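Local coordinates for protein copper induced nitroreductase D (Lactococcus lactis, PDB 4BN7) that binds flavin mononucleotide as a member of the nitroreductase family and probably acts as a flavin-dependent oxidoreductase, at residues A[11-16]-A[148-153]. Sequence-based numbering, arbitrary orientation.
Sequences TIYALG and NLQHYN. With FMN (flavin mononucleotide), chain B; RLM (2,6-bis(chloranyl)-4-[(4-hydroxyphenyl)amino]phenol), chain C.
A buried polar contact, centred on Asn148 near the C-terminal end of strand 145-150, joins this strand to the loop at 11-13 on the pyrimidine and phosphate side of FMN. Asn148 ND2 donates to Ile12 O at 3.0 Å with an N-H...O angle of 165°; Ile12 O lies near the plane of the Asn148 amide, while ND2 stands 28° off the plane of the carbonyl. The second N-H of ND2 goes to a water, which donates in turn to Tyr13 O. Tyr13 CD1 packs 3.8 Å from Asn148 CG, the two side chains crossing at about a right angle. With CG between backbone N and carbonyl carbon (chi1 62°), the amide reaches the loop and leaves OD1 to receive Gln150 NE2 at 2.8 Å. Gln150 NE2 also donates to FMN O2 at 3.1 Å, which Tyr13 OH grips at 2.6 Å; both Gln150 NE2 and O2 lie at the edge of the Tyr13 ring. Without the amide, as with an alanine here, Ile12 O would probably lose this donor and Gln150 be freer to turn away from the flavin. Thr11 holds the phosphate through N and OG1, and His151 ND1 donates to FMN O4. Asn148 thus acts as a second-shell residue, and Tyr13 OH and Gln150 NE2 would be expected to stabilise negative charge at O2 of the reduced flavin.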
ATOM      1  N   THR A  11     -11.042  10.687  -2.288  1.00 11.89           N
ATOM      2  CA  THR A  11     -11.145  10.791  -3.736  1.00 13.96           C
ATOM      3  C   THR A  11     -11.896  12.067  -4.101  1.00 13.54           C
ATOM      4  O   THR A  11     -13.065  12.246  -3.729  1.00 13.13           O
ATOM      5  CB  THR A  11     -11.895   9.584  -4.323  1.00 13.62           C
ATOM      6  OG1 THR A  11     -11.075   8.416  -4.214  1.00 12.44           O
ATOM      7  CG2 THR A  11     -12.255   9.822  -5.786  1.00 16.25           C
ATOM      8  N   ILE A  12     -11.211  12.942  -4.832  1.00 10.98           N
ATOM      9  CA  ILE A  12     -11.763  14.206  -5.273  1.00 11.49           C
ATOM     10  C   ILE A  12     -11.715  14.220  -6.791  1.00 13.34           C
ATOM     11  O   ILE A  12     -10.637  14.215  -7.386  1.00 14.26           O
ATOM     12  CB  ILE A  12     -10.939  15.398  -4.731  1.00 12.34           C
ATOM     13  CG1 ILE A  12     -10.883  15.375  -3.201  1.00 15.46           C
ATOM     14  CG2 ILE A  12     -11.510  16.717  -5.234  1.00 12.55           C
ATOM     15  CD1 ILE A  12     -12.237  15.553  -2.528  1.00 14.06           C
ATOM     16  N   TYR A  13     -12.881  14.217  -7.422  1.00 13.02           N
ATOM     17  CA  TYR A  13     -12.935  14.224  -8.881  1.00 13.99           C
ATOM     18  C   TYR A  13     -12.935  15.629  -9.469  1.00 18.24           C
ATOM     19  O   TYR A  13     -12.467  15.829 -10.595  1.00 15.52           O
ATOM     20  CB  TYR A  13     -14.151  13.437  -9.378  1.00 15.55           C
ATOM     21  CG  TYR A  13     -14.038  11.948  -9.148  1.00 18.12           C
ATOM     22  CD1 TYR A  13     -13.067  11.195  -9.799  1.00 19.79           C
ATOM     23  CD2 TYR A  13     -14.901  11.294  -8.281  1.00 19.55           C
ATOM     24  CE1 TYR A  13     -12.963   9.828  -9.591  1.00 21.26           C
ATOM     25  CE2 TYR A  13     -14.809   9.936  -8.070  1.00 18.99           C
ATOM     26  CZ  TYR A  13     -13.839   9.205  -8.725  1.00 25.10           C
ATOM     27  OH  TYR A  13     -13.759   7.849  -8.509  1.00 20.99           O
ATOM     28  N   ALA A  14     -13.457  16.605  -8.722  1.00 14.54           N
ATOM     29  CA  ALA A  14     -13.539  17.973  -9.227  1.00 14.21           C
ATOM     30  C   ALA A  14     -12.272  18.713  -8.848  1.00 14.06           C
ATOM     31  O   ALA A  14     -12.149  19.242  -7.737  1.00 14.85           O
ATOM     32  CB  ALA A  14     -14.761  18.687  -8.667  1.00 17.35           C
ATOM     33  N   LEU A  15     -11.324  18.727  -9.777  1.00 13.29           N
ATOM     34  CA  LEU A  15      -9.999  19.275  -9.516  1.00 15.62           C
ATOM     35  C   LEU A  15      -9.698  20.457 -10.426  1.00 13.23           C
ATOM     36  O   LEU A  15     -10.140  20.505 -11.585  1.00 13.74           O
ATOM     37  CB  LEU A  15      -8.934  18.190  -9.710  1.00 14.38           C
ATOM     38  CG  LEU A  15      -8.977  17.020  -8.728  1.00 11.23           C
ATOM     39  CD1 LEU A  15      -7.991  15.946  -9.152  1.00 13.22           C
ATOM     40  CD2 LEU A  15      -8.681  17.502  -7.311  1.00 11.43           C
ATOM     41  N   GLY A  16      -8.949  21.416  -9.892  1.00 13.68           N
ATOM     42  CA  GLY A  16      -8.521  22.568 -10.662  1.00 16.47           C
ATOM     43  C   GLY A  16      -7.028  22.819 -10.550  1.00 14.73           C
ATOM     44  O   GLY A  16      -6.269  21.961 -10.087  1.00 11.93           O
ATOM     45  N   ASN A 148      -7.393  11.871  -7.347  1.00 12.28           N
ATOM     46  CA  ASN A 148      -8.110  10.631  -7.590  1.00 11.54           C
ATOM     47  C   ASN A 148      -7.182   9.693  -8.358  1.00 15.12           C
ATOM     48  O   ASN A 148      -6.274  10.148  -9.044  1.00 11.33           O
ATOM     49  CB  ASN A 148      -9.429  10.881  -8.318  1.00 12.25           C
ATOM     50  CG  ASN A 148      -9.245  11.513  -9.691  1.00 15.68           C
ATOM     51  OD1 ASN A 148      -8.963  10.826 -10.670  1.00 15.39           O
ATOM     52  ND2 ASN A 148      -9.457  12.821  -9.775  1.00 13.39           N
ATOM     53  N   LEU A 149      -7.400   8.391  -8.205  1.00 11.64           N
ATOM     54  CA  LEU A 149      -6.502   7.375  -8.738  1.00 15.46           C
ATOM     55  C   LEU A 149      -7.179   6.639  -9.888  1.00 13.40           C
ATOM     56  O   LEU A 149      -8.262   6.068  -9.719  1.00 13.33           O
ATOM     57  CB  LEU A 149      -6.120   6.388  -7.627  1.00 14.50           C
ATOM     58  CG  LEU A 149      -5.144   5.268  -7.996  1.00 13.74           C
ATOM     59  CD1 LEU A 149      -3.799   5.870  -8.372  1.00 14.19           C
ATOM     60  CD2 LEU A 149      -4.987   4.269  -6.850  1.00 13.71           C
ATOM     61  N   GLN A 150      -6.543   6.663 -11.056  1.00 11.91           N
ATOM     62  CA  GLN A 150      -7.094   6.057 -12.258  1.00 13.29           C
ATOM     63  C   GLN A 150      -6.215   4.916 -12.755  1.00 13.17           C
ATOM     64  O   GLN A 150      -5.044   4.801 -12.364  1.00 14.64           O
ATOM     65  CB  GLN A 150      -7.235   7.103 -13.366  1.00 14.76           C
ATOM     66  CG  GLN A 150      -8.170   8.246 -13.020  1.00 16.27           C
ATOM     67  CD  GLN A 150      -9.515   7.753 -12.531  1.00 18.74           C
ATOM     68  OE1 GLN A 150     -10.081   6.812 -13.087  1.00 19.97           O
ATOM     69  NE2 GLN A 150     -10.023   8.369 -11.471  1.00 19.59           N
ATOM     70  N   HIS A 151      -6.783   4.084 -13.628  1.00 16.85           N
ATOM     71  CA  HIS A 151      -6.057   2.947 -14.180  1.00 18.64           C
ATOM     72  C   HIS A 151      -6.303   2.759 -15.671  1.00 21.43           C
ATOM     73  O   HIS A 151      -7.081   1.900 -16.089  1.00 21.28           O
ATOM     74  CB  HIS A 151      -6.406   1.678 -13.404  1.00 15.61           C
ATOM     75  CG  HIS A 151      -5.957   1.730 -11.983  1.00 15.38           C
ATOM     76  ND1 HIS A 151      -6.744   2.240 -10.971  1.00 18.60           N
ATOM     77  CD2 HIS A 151      -4.780   1.389 -11.409  1.00 15.70           C
ATOM     78  CE1 HIS A 151      -6.077   2.187  -9.832  1.00 18.31           C
ATOM     79  NE2 HIS A 151      -4.882   1.677 -10.071  1.00 17.61           N
ATOM     80  N   TYR A 152      -5.622   3.571 -16.471  1.00 15.95           N
ATOM     81  CA  TYR A 152      -5.703   3.459 -17.925  1.00 16.98           C
ATOM     82  C   TYR A 152      -4.540   2.647 -18.485  1.00 22.10           C
ATOM     83  O   TYR A 152      -4.347   2.568 -19.701  1.00 20.30           O
ATOM     84  CB  TYR A 152      -5.775   4.843 -18.562  1.00 17.45           C
ATOM     85  CG  TYR A 152      -7.110   5.495 -18.322  1.00 19.09           C
ATOM     86  CD1 TYR A 152      -8.228   5.097 -19.036  1.00 25.30           C
ATOM     87  CD2 TYR A 152      -7.265   6.482 -17.360  1.00 19.06           C
ATOM     88  CE1 TYR A 152      -9.460   5.671 -18.812  1.00 28.97           C
ATOM     89  CE2 TYR A 152      -8.499   7.068 -17.132  1.00 20.32           C
ATOM     90  CZ  TYR A 152      -9.592   6.651 -17.855  1.00 24.85           C
ATOM     91  OH  TYR A 152     -10.827   7.229 -17.642  1.00 30.74           O
ATOM     92  N   ASN A 153      -3.765   2.056 -17.584  1.00 16.90           N
ATOM     93  CA  ASN A 153      -2.854   0.974 -17.923  1.00 16.73           C
ATOM     94  C   ASN A 153      -3.669  -0.301 -18.100  1.00 22.17           C
ATOM     95  O   ASN A 153      -4.676  -0.486 -17.410  1.00 21.52           O
ATOM     96  CB  ASN A 153      -1.838   0.778 -16.802  1.00 17.44           C
ATOM     97  CG  ASN A 153      -2.494   0.635 -15.440  1.00 15.39           C
ATOM     98  OD1 ASN A 153      -3.023   1.602 -14.895  1.00 19.59           O
ATOM     99  ND2 ASN A 153      -2.451  -0.571 -14.878  1.00 16.65           N
TER
HETATM  100  N1  FMN B 504     -11.079   5.341  -8.261  1.00 15.43           N
HETATM  101  C2  FMN B 504     -11.364   5.671  -9.699  1.00 23.87           C
HETATM  102  O2  FMN B 504     -12.028   6.626  -9.959  1.00 21.59           O
HETATM  103  N3  FMN B 504     -10.819   4.823 -10.723  1.00 18.17           N
HETATM  104  C4  FMN B 504     -10.057   3.720 -10.420  1.00 22.55           C
HETATM  105  O4  FMN B 504      -9.543   3.086 -11.280  1.00 21.61           O
HETATM  106  C4A FMN B 504      -9.782   3.396  -9.017  1.00 20.91           C
HETATM  107  N5  FMN B 504      -9.092   2.372  -8.699  1.00 18.57           N
HETATM  108  C5A FMN B 504      -8.553   2.262  -7.296  1.00 16.87           C
HETATM  109  C6  FMN B 504      -7.462   1.250  -6.985  1.00 17.75           C
HETATM  110  C7  FMN B 504      -6.974   1.165  -5.758  1.00 14.93           C
HETATM  111  C7M FMN B 504      -5.896   0.142  -5.411  1.00 15.65           C
HETATM  112  C8  FMN B 504      -7.512   2.088  -4.658  1.00 14.45           C
HETATM  113  C8M FMN B 504      -6.911   2.022  -3.258  1.00 18.67           C
HETATM  114  C9  FMN B 504      -8.469   2.961  -4.926  1.00 13.16           C
HETATM  115  C9A FMN B 504      -9.040   3.060  -6.324  1.00 12.41           C
HETATM  116  N10 FMN B 504     -10.086   4.008  -6.617  1.00 15.48           N
HETATM  117  C10 FMN B 504     -10.350   4.287  -7.952  1.00 20.33           C
HETATM  118  C1' FMN B 504     -10.613   4.891  -5.592  1.00 11.77           C
HETATM  119  C2' FMN B 504     -11.486   4.108  -4.618  1.00 13.72           C
HETATM  120  O2' FMN B 504     -12.731   3.853  -5.203  1.00 16.78           O
HETATM  121  C3' FMN B 504     -11.650   4.957  -3.357  1.00 13.89           C
HETATM  122  O3' FMN B 504     -10.376   5.055  -2.766  1.00 11.88           O
HETATM  123  C4' FMN B 504     -12.674   4.317  -2.415  1.00 14.05           C
HETATM  124  O4' FMN B 504     -13.961   4.381  -2.978  1.00 13.29           O
HETATM  125  C5' FMN B 504     -12.716   5.040  -1.072  1.00 11.57           C
HETATM  126  O5' FMN B 504     -13.052   6.381  -1.291  1.00 11.68           O
HETATM  127  P   FMN B 504     -11.992   7.537  -0.792  1.00 13.55           P
HETATM  128  O1P FMN B 504     -11.606   7.249   0.605  1.00 14.88           O
HETATM  129  O2P FMN B 504     -10.670   7.458  -1.748  1.00 12.82           O
HETATM  130  O3P FMN B 504     -12.769   8.952  -0.962  1.00 13.31           O
HETATM  131  CAI RLM C1203     -13.953   3.223 -10.668  1.00 51.28           C
HETATM  132  CAN RLM C1203     -13.759   3.165  -9.297  1.00 42.48           C
HETATM  133 CLC  RLM C1203     -14.603   4.212  -8.210  1.00 45.66          CL
HETATM  134  CAP RLM C1203     -12.858   2.259  -8.773  1.00 37.90           C
HETATM  135  OAA RLM C1203     -12.687   2.195  -7.421  1.00 30.59           O
HETATM  136  CAO RLM C1203     -12.162   1.380  -9.577  1.00 43.34           C
HETATM  137 CLD  RLM C1203     -11.067   0.268  -8.820  1.00 43.26          CL
HETATM  138  CAJ RLM C1203     -12.350   1.427 -10.949  1.00 53.17           C
HETATM  139  CAQ RLM C1203     -13.237   2.358 -11.493  1.00 64.55           C
HETATM  140  NAK RLM C1203     -13.464   2.407 -12.905  1.00 79.97           N
HETATM  141  CAM RLM C1203     -12.413   2.597 -13.859  1.00 93.64           C
HETATM  142  CAG RLM C1203     -12.381   3.761 -14.611  1.00101.00           C
HETATM  143  CAE RLM C1203     -11.378   3.951 -15.548  1.00105.30           C
HETATM  144  CAL RLM C1203     -10.411   2.975 -15.737  1.00106.58           C
HETATM  145  OAB RLM C1203      -9.416   3.167 -16.669  1.00109.15           O
HETATM  146  CAF RLM C1203     -10.448   1.806 -14.991  1.00102.94           C
HETATM  147  CAH RLM C1203     -11.452   1.614 -14.054  1.00 98.46           C
HETATM  148  O   HOH W   1      -9.854   7.804  -6.787  1.00 11.01           O
HETATM  149  O   HOH W   2     -10.407  14.855 -11.919  1.00 17.27           O